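Local coordinates for protein 5-formaminoimidazole-4-carboxamide-1-(Beta)-D-ribofuranosyl 5'-monophosphate synthetase (Thermococcus kodakarensis, PDB 2PBZ) that binds ATP and probably acts as a magnesium- or manganese-dependent ligase that forms a carbon-nitrogen bond in purine (IMP) biosynthesis, at residues K21-K26 with E297-E302; R28-P33 with D47-E52; P167-Y172 with F254-S259. One frame throughout, in Å; residues are numbered along the deposited sequence.

Overall arrangement
Contact 2 lies within the N-terminal, Rossmann-like part of the chain, where it pairs two strands of the small parallel sheet, 27-31 and 47-50. Contact 1 joins that part to the C-terminal helix 290-302 of the ATP-grasp part, where contact 3 also lies. Segment 21-26 of contact 1 comes just before strand 27-31, and contact 2 is nested in the loop that contact 1 closes. The centres of contacts 1 and 2 are about 22 Å apart. Contact 3 lies on the other side of the chain's centre. Its nearest atoms are about 19 Å from those of contact 1 and about 23 Å from those of contact 2. It alone of the three touches ATP, through Y170 and Y172.

Contact 1: K21-K26 with E297-E302; sequences KKEGFK and ELRLAE
E23 faces R299 just where helix 13-22 ends, as the first residue to leave helical backbone angles. Its chain leaves with CG anti to the carbonyl carbon (chi1 -73°) and bends at the next bond, which turns the carboxylate to the second helix. There E23 OE1 lies 3.4 Å from R299 NE. The two side chains cross at about a right angle, and the flat groups are 76° apart. The oxygen stands well out of the guanidinium plane and no N-H points at it. This is attraction of charges rather than a directed bond. The stronger partners lie beyond: E23 OE2 makes salt bridges to R292 and R296, and R299 NH1 makes one to E303.

After G24 the chain presents F25, the main apolar group of the contact. Its ring enters by the CZ end. F25 CZ reaches L298 CB at 3.7 Å, and F25 CE1 lies 3.8 Å from R299 CB. The backbone N of R299 meets the ring edge, in plane, 3.4 Å from F25 CZ. L298 CD2 sits over one face of the F25 ring, 4.1 Å above the plane and displaced toward the rim. At the ring edge next to its tip, F25 CE2 comes 4.1 Å from E302 OE2, with the ring and carboxylate planes 31° apart.

F25 also packs on I4 and on V5 of strand 5-8, and L298 meets the same V5. E297 turns away to F176 and S178, at the end of strand 170-178. The contact thus joins the turn between helix 13-22 and strand 27-31 of the Rossmann-like part to helix 290-302 of the ATP-grasp part.

Contact 2: R28-P33 with D47-E52; sequences RLYVSP and DLVVAE
R28 and D47 lie side by side and point the same way, with guanidinium and carboxylate planes at 90° to each other. R28 NE gives a 2.8 Å hydrogen bond to D47 OD2. The oxygen is met on its anti side, with NE 28° out of the carboxylate plane. R28 NH1 has a second acid, D61. With an alanine in place of R28, D47 is likely to be left without its charged mate, and a gap to open beside V49, whose CG2 lies 3.9 Å from R28 CG.

On the same sheet face V49 runs alongside Y30. V49 CB stands 4.1 Å above the Y30 ring plane, over its centre, in a CH-pi contact. The Y30 OH is hydrogen-bonded to N59. The backbones are those of a beta-alpha-beta unit: strands 27-31 and 47-50 run parallel, joined through helix 36-40. L29 N bonds D47 O, and L29 O takes V49 N. V31 repeats this, its N bonding V49 O and its O taking A51 N.

The L29, V31 and L48 face is aliphatic and packs against helices 36-40 and 13-22. L48 CD1 is the shared point. L48 CD1 reaches V31 CG1 at 3.5 Å and L29 CB at 3.8 Å. V31 CG1 gets there by standing between the backbone N and the carbonyl carbon (chi1 68°).

Contact 3: P167-Y172 with F254-S259; sequences PGVYLY and FAYDGS. With ATP (adenosine-5'-triphosphate), chain D.
Y170 lies between A255 and the bound ATP. Y170 CB is 3.9 Å from F254 O, with the ribose C3' about as near. CG is anti to the carbonyl carbon (chi1 -80°), which turns one face of the ring to the sugar, with C2' over its centre. Y170 CG meets ATP C3' at 3.5 Å, while CD1 and CE1 run along C2' and O2'. A255 CA lies over the opposite face, displaced toward the rim, in a CH-pi contact. Farther out, Y170 CE2 touches A255 CB at 3.4 Å. Y170 CZ lies 3.6 Å from ATP C4, and OH ends near N1 and C6 of the adenine. That OH is hydrogen-bonded to I166 O.

The strands behind are antiparallel. L171 and F254 form a hydrogen-bonded pair, and F254 N reaches L171 O at 2.9 Å. Next along, Y256 N bonds V169 O at an almost straight 170°. V169 CG1 packs on Y256 CB. Y172 OH gives a 3.3 Å hydrogen bond to ATP O1A.

The chemistry is therefore divided. Y170 offers ATP an apolar surface, and its hydroxyl proton is probably spent on I166 O. Hydrogen bonds to ATP come from Y172 OH at the alpha phosphate and from I166 N and R164 O, in a pocket that other residues complete.

Contact 1: K21-K26 with E297-E302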
loop_
_atom_site.group_PDB
_atom_site.type_symbol
_atom_site.label_atom_id
_atom_site.label_comp_id
_atom_site.label_asym_id
_atom_site.label_seq_id
_atom_site.Cartn_x
_atom_site.Cartn_y
_atom_site.Cartn_z
ATOM N N LYS A 21 -7.789 -21.586 8.056
ATOM C CA LYS A 21 -7.085 -22.725 7.496
ATOM C C LYS A 21 -5.618 -22.608 7.888
ATOM O O LYS A 21 -4.894 -23.597 7.922
ATOM C CB LYS A 21 -7.239 -22.740 5.968
ATOM C CG LYS A 21 -6.321 -23.734 5.237
ATOM C CD LYS A 21 -5.918 -23.208 3.825
ATOM C CE LYS A 21 -4.662 -23.908 3.247
ATOM N NZ LYS A 21 -4.178 -23.295 1.961
ATOM N N LYS A 22 -5.182 -21.389 8.195
ATOM C CA LYS A 22 -3.796 -21.140 8.587
ATOM C C LYS A 22 -3.560 -21.564 10.029
ATOM O O LYS A 22 -2.471 -22.012 10.385
ATOM C CB LYS A 22 -3.461 -19.657 8.434
ATOM C CG LYS A 22 -2.129 -19.364 7.772
ATOM C CD LYS A 22 -2.148 -19.749 6.314
ATOM C CE LYS A 22 -0.986 -19.117 5.553
ATOM N NZ LYS A 22 -1.148 -17.621 5.391
ATOM N N GLU A 23 -4.586 -21.421 10.858
ATOM C CA GLU A 23 -4.490 -21.800 12.260
ATOM C C GLU A 23 -4.870 -23.260 12.455
ATOM O O GLU A 23 -5.045 -23.725 13.579
ATOM C CB GLU A 23 -5.389 -20.910 13.114
ATOM C CG GLU A 23 -4.863 -19.501 13.295
ATOM C CD GLU A 23 -3.522 -19.487 13.985
ATOM O OE1 GLU A 23 -3.426 -20.094 15.071
ATOM O OE2 GLU A 23 -2.568 -18.875 13.452
ATOM N N GLY A 24 -5.004 -23.973 11.341
ATOM C CA GLY A 24 -5.339 -25.384 11.401
ATOM C C GLY A 24 -6.806 -25.747 11.494
ATOM O O GLY A 24 -7.141 -26.933 11.581
ATOM N N PHE A 25 -7.686 -24.750 11.488
ATOM C CA PHE A 25 -9.119 -25.017 11.558
ATOM C C PHE A 25 -9.668 -25.492 10.236
ATOM O O PHE A 25 -9.043 -25.319 9.193
ATOM C CB PHE A 25 -9.884 -23.769 11.976
ATOM C CG PHE A 25 -9.744 -23.443 13.419
ATOM C CD1 PHE A 25 -8.994 -22.343 13.829
ATOM C CD2 PHE A 25 -10.339 -24.262 14.380
ATOM C CE1 PHE A 25 -8.830 -22.056 15.188
ATOM C CE2 PHE A 25 -10.189 -23.996 15.739
ATOM C CZ PHE A 25 -9.431 -22.888 16.152
ATOM N N LYS A 26 -10.848 -26.093 10.286
ATOM C CA LYS A 26 -11.500 -26.586 9.086
ATOM C C LYS A 26 -12.340 -25.434 8.578
ATOM O O LYS A 26 -12.761 -24.590 9.358
ATOM C CB LYS A 26 -12.379 -27.798 9.410
ATOM C CG LYS A 26 -12.169 -28.967 8.466
ATOM C CD LYS A 26 -10.727 -29.425 8.509
ATOM C CE LYS A 26 -10.440 -30.529 7.500
ATOM N NZ LYS A 26 -8.979 -30.888 7.457
ATOM N N GLU A 297 -7.230 -16.585 18.069
ATOM C CA GLU A 297 -7.921 -16.339 19.318
ATOM C C GLU A 297 -8.721 -17.592 19.630
ATOM O O GLU A 297 -8.796 -18.041 20.767
ATOM C CB GLU A 297 -8.868 -15.147 19.178
ATOM C CG GLU A 297 -9.523 -14.746 20.484
ATOM C CD GLU A 297 -8.567 -14.033 21.406
ATOM O OE1 GLU A 297 -7.385 -14.441 21.498
ATOM O OE2 GLU A 297 -9.005 -13.067 22.043
ATOM N N LEU A 298 -9.312 -18.150 18.587
ATOM C CA LEU A 298 -10.107 -19.349 18.701
ATOM C C LEU A 298 -9.223 -20.511 19.138
ATOM O O LEU A 298 -9.521 -21.198 20.112
ATOM C CB LEU A 298 -10.745 -19.641 17.353
ATOM C CG LEU A 298 -12.100 -20.338 17.317
ATOM C CD1 LEU A 298 -13.072 -19.650 18.271
ATOM C CD2 LEU A 298 -12.629 -20.315 15.888
ATOM N N ARG A 299 -8.120 -20.722 18.433
ATOM C CA ARG A 299 -7.219 -21.822 18.760
ATOM C C ARG A 299 -6.661 -21.706 20.176
ATOM O O ARG A 299 -6.476 -22.709 20.861
ATOM C CB ARG A 299 -6.059 -21.872 17.775
ATOM C CG ARG A 299 -5.340 -23.204 17.764
ATOM C CD ARG A 299 -3.979 -23.058 17.131
ATOM N NE ARG A 299 -3.202 -22.070 17.870
ATOM C CZ ARG A 299 -1.990 -22.289 18.379
ATOM N NH1 ARG A 299 -1.402 -23.470 18.224
ATOM N NH2 ARG A 299 -1.376 -21.328 19.067
ATOM N N LEU A 300 -6.372 -20.482 20.608
ATOM C CA LEU A 300 -5.846 -20.284 21.944
ATOM C C LEU A 300 -6.892 -20.678 22.966
ATOM O O LEU A 300 -6.576 -21.285 23.976
ATOM C CB LEU A 300 -5.454 -18.826 22.162
ATOM C CG LEU A 300 -4.161 -18.387 21.500
ATOM C CD1 LEU A 300 -3.890 -16.942 21.865
ATOM C CD2 LEU A 300 -3.018 -19.288 21.961
ATOM N N ALA A 301 -8.140 -20.321 22.699
ATOM C CA ALA A 301 -9.220 -20.662 23.600
ATOM C C ALA A 301 -9.391 -22.187 23.676
ATOM O O ALA A 301 -9.587 -22.745 24.753
ATOM C CB ALA A 301 -10.508 -19.997 23.136
ATOM N N GLU A 302 -9.302 -22.855 22.532
ATOM C CA GLU A 302 -9.433 -24.306 22.469
ATOM C C GLU A 302 -8.434 -24.986 23.387
ATOM O O GLU A 302 -8.800 -25.799 24.248
ATOM C CB GLU A 302 -9.162 -24.797 21.053
ATOM C CG GLU A 302 -10.117 -24.274 20.033
ATOM C CD GLU A 302 -11.476 -24.915 20.154
ATOM O OE1 GLU A 302 -12.047 -24.891 21.279
ATOM O OE2 GLU A 302 -11.963 -25.442 19.124
#

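Contact 2: R28-P33 with D47-E52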
loop_
_atom_site.group_PDB
_atom_site.type_symbol
_atom_site.label_atom_id
_atom_site.label_comp_id
_atom_site.label_asym_id
_atom_site.label_seq_id
_atom_site.Cartn_x
_atom_site.Cartn_y
_atom_site.Cartn_z
ATOM N N ARG A 28 -15.663 -23.799 6.190
ATOM C CA ARG A 28 -16.981 -23.924 5.571
ATOM C C ARG A 28 -17.495 -22.566 5.116
ATOM O O ARG A 28 -17.635 -21.646 5.916
ATOM C CB ARG A 28 -18.010 -24.518 6.516
ATOM C CG ARG A 28 -19.437 -24.386 5.992
ATOM C CD ARG A 28 -20.439 -24.940 6.969
ATOM N NE ARG A 28 -20.222 -26.359 7.217
ATOM C CZ ARG A 28 -20.600 -26.986 8.326
ATOM N NH1 ARG A 28 -21.212 -26.304 9.283
ATOM N NH2 ARG A 28 -20.357 -28.282 8.483
ATOM N N LEU A 29 -17.809 -22.455 3.831
ATOM C CA LEU A 29 -18.295 -21.208 3.277
ATOM C C LEU A 29 -19.690 -21.330 2.692
ATOM O O LEU A 29 -19.958 -22.250 1.935
ATOM C CB LEU A 29 -17.337 -20.724 2.186
ATOM C CG LEU A 29 -17.663 -19.387 1.525
ATOM C CD1 LEU A 29 -17.425 -18.277 2.528
ATOM C CD2 LEU A 29 -16.814 -19.184 0.290
ATOM N N TYR A 30 -20.572 -20.404 3.055
ATOM C CA TYR A 30 -21.930 -20.372 2.525
ATOM C C TYR A 30 -21.873 -19.356 1.393
ATOM O O TYR A 30 -21.565 -18.193 1.627
ATOM C CB TYR A 30 -22.916 -19.869 3.571
ATOM C CG TYR A 30 -23.254 -20.833 4.672
ATOM C CD1 TYR A 30 -22.274 -21.317 5.526
ATOM C CD2 TYR A 30 -24.566 -21.229 4.883
ATOM C CE1 TYR A 30 -22.595 -22.176 6.577
ATOM C CE2 TYR A 30 -24.905 -22.088 5.931
ATOM C CZ TYR A 30 -23.915 -22.554 6.777
ATOM O OH TYR A 30 -24.245 -23.350 7.843
ATOM N N VAL A 31 -22.171 -19.787 0.171
ATOM C CA VAL A 31 -22.097 -18.910 -0.989
ATOM C C VAL A 31 -23.290 -19.113 -1.918
ATOM O O VAL A 31 -23.912 -20.171 -1.920
ATOM C CB VAL A 31 -20.789 -19.187 -1.776
ATOM C CG1 VAL A 31 -20.858 -20.569 -2.408
ATOM C CG2 VAL A 31 -20.561 -18.133 -2.842
ATOM N N SER A 32 -23.603 -18.098 -2.720
ATOM C CA SER A 32 -24.714 -18.198 -3.654
ATOM C C SER A 32 -24.251 -18.817 -4.969
ATOM O O SER A 32 -23.054 -18.877 -5.262
ATOM C CB SER A 32 -25.325 -16.824 -3.917
ATOM O OG SER A 32 -24.411 -15.959 -4.552
ATOM N N PRO A 33 -25.201 -19.292 -5.781
ATOM C CA PRO A 33 -24.822 -19.901 -7.055
ATOM C C PRO A 33 -24.024 -18.976 -7.974
ATOM O O PRO A 33 -23.053 -19.404 -8.590
ATOM C CB PRO A 33 -26.162 -20.332 -7.643
ATOM C CG PRO A 33 -27.123 -19.338 -7.052
ATOM C CD PRO A 33 -26.662 -19.258 -5.624
ATOM N N ASP A 47 -15.667 -27.147 3.156
ATOM C CA ASP A 47 -17.079 -27.418 2.898
ATOM C C ASP A 47 -17.723 -26.186 2.287
ATOM O O ASP A 47 -17.726 -25.139 2.892
ATOM C CB ASP A 47 -17.790 -27.799 4.205
ATOM C CG ASP A 47 -19.277 -28.081 4.011
ATOM O OD1 ASP A 47 -19.693 -28.350 2.862
ATOM O OD2 ASP A 47 -20.033 -28.056 5.011
ATOM N N LEU A 48 -18.267 -26.319 1.084
ATOM C CA LEU A 48 -18.897 -25.196 0.403
ATOM C C LEU A 48 -20.404 -25.375 0.291
ATOM O O LEU A 48 -20.892 -26.152 -0.522
ATOM C CB LEU A 48 -18.299 -25.017 -0.995
ATOM C CG LEU A 48 -18.740 -23.784 -1.783
ATOM C CD1 LEU A 48 -18.244 -22.503 -1.094
ATOM C CD2 LEU A 48 -18.182 -23.883 -3.192
ATOM N N VAL A 49 -21.136 -24.629 1.108
ATOM C CA VAL A 49 -22.589 -24.689 1.146
ATOM C C VAL A 49 -23.235 -23.659 0.232
ATOM O O VAL A 49 -23.359 -22.497 0.594
ATOM C CB VAL A 49 -23.093 -24.444 2.587
ATOM C CG1 VAL A 49 -24.582 -24.678 2.663
ATOM C CG2 VAL A 49 -22.349 -25.338 3.551
ATOM N N VAL A 50 -23.660 -24.087 -0.949
ATOM C CA VAL A 50 -24.304 -23.174 -1.890
ATOM C C VAL A 50 -25.753 -22.954 -1.493
ATOM O O VAL A 50 -26.414 -23.895 -1.069
ATOM C CB VAL A 50 -24.296 -23.735 -3.311
ATOM C CG1 VAL A 50 -24.797 -22.690 -4.280
ATOM C CG2 VAL A 50 -22.902 -24.200 -3.670
ATOM N N ALA A 51 -26.243 -21.725 -1.641
ATOM C CA ALA A 51 -27.619 -21.404 -1.288
ATOM C C ALA A 51 -28.121 -20.088 -1.881
ATOM O O ALA A 51 -27.358 -19.145 -2.047
ATOM C CB ALA A 51 -27.764 -21.369 0.225
ATOM N N GLU A 52 -29.410 -20.031 -2.196
ATOM C CA GLU A 52 -30.008 -18.818 -2.740
ATOM C C GLU A 52 -29.948 -17.725 -1.664
ATOM O O GLU A 52 -29.557 -16.590 -1.935
ATOM C CB GLU A 52 -31.474 -19.063 -3.124
ATOM C CG GLU A 52 -31.735 -20.239 -4.076
ATOM C CD GLU A 52 -31.058 -20.088 -5.452
ATOM O OE1 GLU A 52 -30.855 -18.927 -5.914
ATOM O OE2 GLU A 52 -30.739 -21.134 -6.076
#

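Contact 3: P167-Y172 with F254-S259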
loop_
_atom_site.group_PDB
_atom_site.type_symbol
_atom_site.label_atom_id
_atom_site.label_comp_id
_atom_site.label_asym_id
_atom_site.label_seq_id
_atom_site.Cartn_x
_atom_site.Cartn_y
_atom_site.Cartn_z
ATOM N N PRO A 167 -12.335 18.119 5.230
ATOM C CA PRO A 167 -11.430 17.565 4.215
ATOM C C PRO A 167 -10.162 17.114 4.917
ATOM O O PRO A 167 -9.688 17.800 5.818
ATOM C CB PRO A 167 -11.174 18.753 3.284
ATOM C CG PRO A 167 -12.191 19.846 3.760
ATOM C CD PRO A 167 -12.267 19.584 5.226
ATOM N N GLY A 168 -9.623 15.953 4.568
ATOM C CA GLY A 168 -8.389 15.577 5.234
ATOM C C GLY A 168 -8.240 14.155 5.706
ATOM O O GLY A 168 -8.513 13.845 6.857
ATOM N N VAL A 169 -7.773 13.300 4.809
ATOM C CA VAL A 169 -7.549 11.898 5.089
ATOM C C VAL A 169 -8.455 11.235 6.124
ATOM O O VAL A 169 -8.558 11.649 7.296
ATOM C CB VAL A 169 -6.075 11.633 5.486
ATOM C CG1 VAL A 169 -5.748 12.292 6.795
ATOM C CG2 VAL A 169 -5.837 10.133 5.562
ATOM N N TYR A 170 -9.111 10.178 5.662
ATOM C CA TYR A 170 -10.000 9.395 6.489
ATOM C C TYR A 170 -9.298 8.096 6.829
ATOM O O TYR A 170 -8.917 7.317 5.955
ATOM C CB TYR A 170 -11.329 9.175 5.766
ATOM C CG TYR A 170 -12.189 10.403 5.900
ATOM C CD1 TYR A 170 -11.843 11.590 5.253
ATOM C CD2 TYR A 170 -13.266 10.429 6.790
ATOM C CE1 TYR A 170 -12.536 12.774 5.496
ATOM C CE2 TYR A 170 -13.962 11.610 7.040
ATOM C CZ TYR A 170 -13.591 12.779 6.398
ATOM O OH TYR A 170 -14.247 13.953 6.684
ATOM N N LEU A 171 -9.119 7.901 8.129
ATOM C CA LEU A 171 -8.420 6.752 8.661
ATOM C C LEU A 171 -9.319 5.773 9.379
ATOM O O LEU A 171 -10.175 6.148 10.169
ATOM C CB LEU A 171 -7.331 7.250 9.604
ATOM C CG LEU A 171 -6.393 8.251 8.920
ATOM C CD1 LEU A 171 -5.597 9.004 9.986
ATOM C CD2 LEU A 171 -5.471 7.520 7.940
ATOM N N TYR A 172 -9.094 4.502 9.101
ATOM C CA TYR A 172 -9.884 3.451 9.699
ATOM C C TYR A 172 -8.967 2.580 10.551
ATOM O O TYR A 172 -8.203 1.765 10.041
ATOM C CB TYR A 172 -10.589 2.663 8.587
ATOM C CG TYR A 172 -11.445 3.559 7.727
ATOM C CD1 TYR A 172 -10.860 4.461 6.838
ATOM C CD2 TYR A 172 -12.829 3.599 7.883
ATOM C CE1 TYR A 172 -11.632 5.395 6.136
ATOM C CE2 TYR A 172 -13.615 4.529 7.178
ATOM C CZ TYR A 172 -13.009 5.429 6.311
ATOM O OH TYR A 172 -13.767 6.378 5.653
ATOM N N PHE A 254 -12.229 7.647 11.652
ATOM C CA PHE A 254 -11.913 9.042 11.919
ATOM C C PHE A 254 -11.677 9.911 10.719
ATOM O O PHE A 254 -11.377 9.442 9.631
ATOM C CB PHE A 254 -10.649 9.173 12.774
ATOM C CG PHE A 254 -10.795 8.676 14.170
ATOM C CD1 PHE A 254 -10.382 7.386 14.515
ATOM C CD2 PHE A 254 -11.298 9.516 15.160
ATOM C CE1 PHE A 254 -10.464 6.949 15.843
ATOM C CE2 PHE A 254 -11.382 9.091 16.487
ATOM C CZ PHE A 254 -10.964 7.812 16.829
ATOM N N ALA A 255 -11.767 11.205 10.968
ATOM C CA ALA A 255 -11.523 12.222 9.969
ATOM C C ALA A 255 -10.362 12.978 10.595
ATOM O O ALA A 255 -10.506 13.529 11.689
ATOM C CB ALA A 255 -12.728 13.128 9.832
ATOM N N TYR A 256 -9.202 12.984 9.947
ATOM C CA TYR A 256 -8.082 13.705 10.529
ATOM C C TYR A 256 -7.996 15.128 9.972
ATOM O O TYR A 256 -7.656 15.345 8.806
ATOM C CB TYR A 256 -6.771 12.956 10.305
ATOM C CG TYR A 256 -5.669 13.475 11.189
ATOM C CD1 TYR A 256 -5.789 13.436 12.575
ATOM C CD2 TYR A 256 -4.528 14.046 10.648
ATOM C CE1 TYR A 256 -4.800 13.958 13.405
ATOM C CE2 TYR A 256 -3.525 14.576 11.474
ATOM C CZ TYR A 256 -3.672 14.529 12.858
ATOM O OH TYR A 256 -2.700 15.056 13.683
ATOM N N ASP A 257 -8.334 16.078 10.840
ATOM C CA ASP A 257 -8.360 17.527 10.566
ATOM C C ASP A 257 -6.964 17.971 10.915
ATOM O O ASP A 257 -6.401 18.887 10.345
ATOM C CB ASP A 257 -9.310 18.201 11.573
ATOM C CG ASP A 257 -10.324 19.111 10.929
ATOM O OD1 ASP A 257 -11.077 19.761 11.693
ATOM O OD2 ASP A 257 -10.380 19.172 9.683
ATOM N N GLY A 258 -6.447 17.264 11.906
ATOM C CA GLY A 258 -5.152 17.528 12.482
ATOM C C GLY A 258 -5.535 17.441 13.940
ATOM O O GLY A 258 -4.766 17.819 14.819
ATOM N N SER A 259 -6.750 16.935 14.187
ATOM C CA SER A 259 -7.267 16.812 15.550
ATOM C C SER A 259 -8.310 15.716 15.808
ATOM O O SER A 259 -9.086 15.840 16.770
ATOM C CB SER A 259 -7.885 18.132 16.002
ATOM O OG SER A 259 -9.140 18.320 15.378
HETATM P PG ATP D . -22.150 2.755 5.499
HETATM O O1G ATP D . -22.721 3.263 6.817
HETATM O O2G ATP D . -23.409 2.331 4.509
HETATM O O3G ATP D . -21.193 1.448 5.759
HETATM P PB ATP D . -20.003 4.384 5.749
HETATM O O1B ATP D . -20.514 4.911 7.037
HETATM O O2B ATP D . -19.023 3.115 6.010
HETATM O O3B ATP D . -21.259 3.938 4.796
HETATM P PA ATP D . -17.888 6.225 5.581
HETATM O O1A ATP D . -16.827 5.240 5.897
HETATM O O2A ATP D . -18.296 7.046 6.900
HETATM O O3A ATP D . -19.233 5.529 4.906
HETATM O "O5'" ATP D . -17.428 7.218 4.399
HETATM C "C5'" ATP D . -16.230 7.868 4.696
HETATM C "C4'" ATP D . -15.950 8.704 3.454
HETATM O "O4'" ATP D . -17.010 9.683 3.200
HETATM C "C3'" ATP D . -14.618 9.450 3.544
HETATM O "O3'" ATP D . -13.772 9.009 2.514
HETATM C "C2'" ATP D . -14.940 10.922 3.416
HETATM O "O2'" ATP D . -14.303 11.467 2.244
HETATM C "C1'" ATP D . -16.475 11.022 3.343
HETATM N N9 ATP D . -16.935 11.667 4.594
HETATM C C8 ATP D . -17.485 11.058 5.704
HETATM N N7 ATP D . -17.770 11.933 6.610
HETATM C C5 ATP D . -17.418 13.166 6.159
HETATM C C6 ATP D . -17.491 14.496 6.682
HETATM N N6 ATP D . -18.017 14.709 7.960
HETATM N N1 ATP D . -17.023 15.538 5.910
HETATM C C2 ATP D . -16.514 15.343 4.677
HETATM N N3 ATP D . -16.441 14.108 4.157
HETATM C C4 ATP D . -16.883 13.016 4.850
#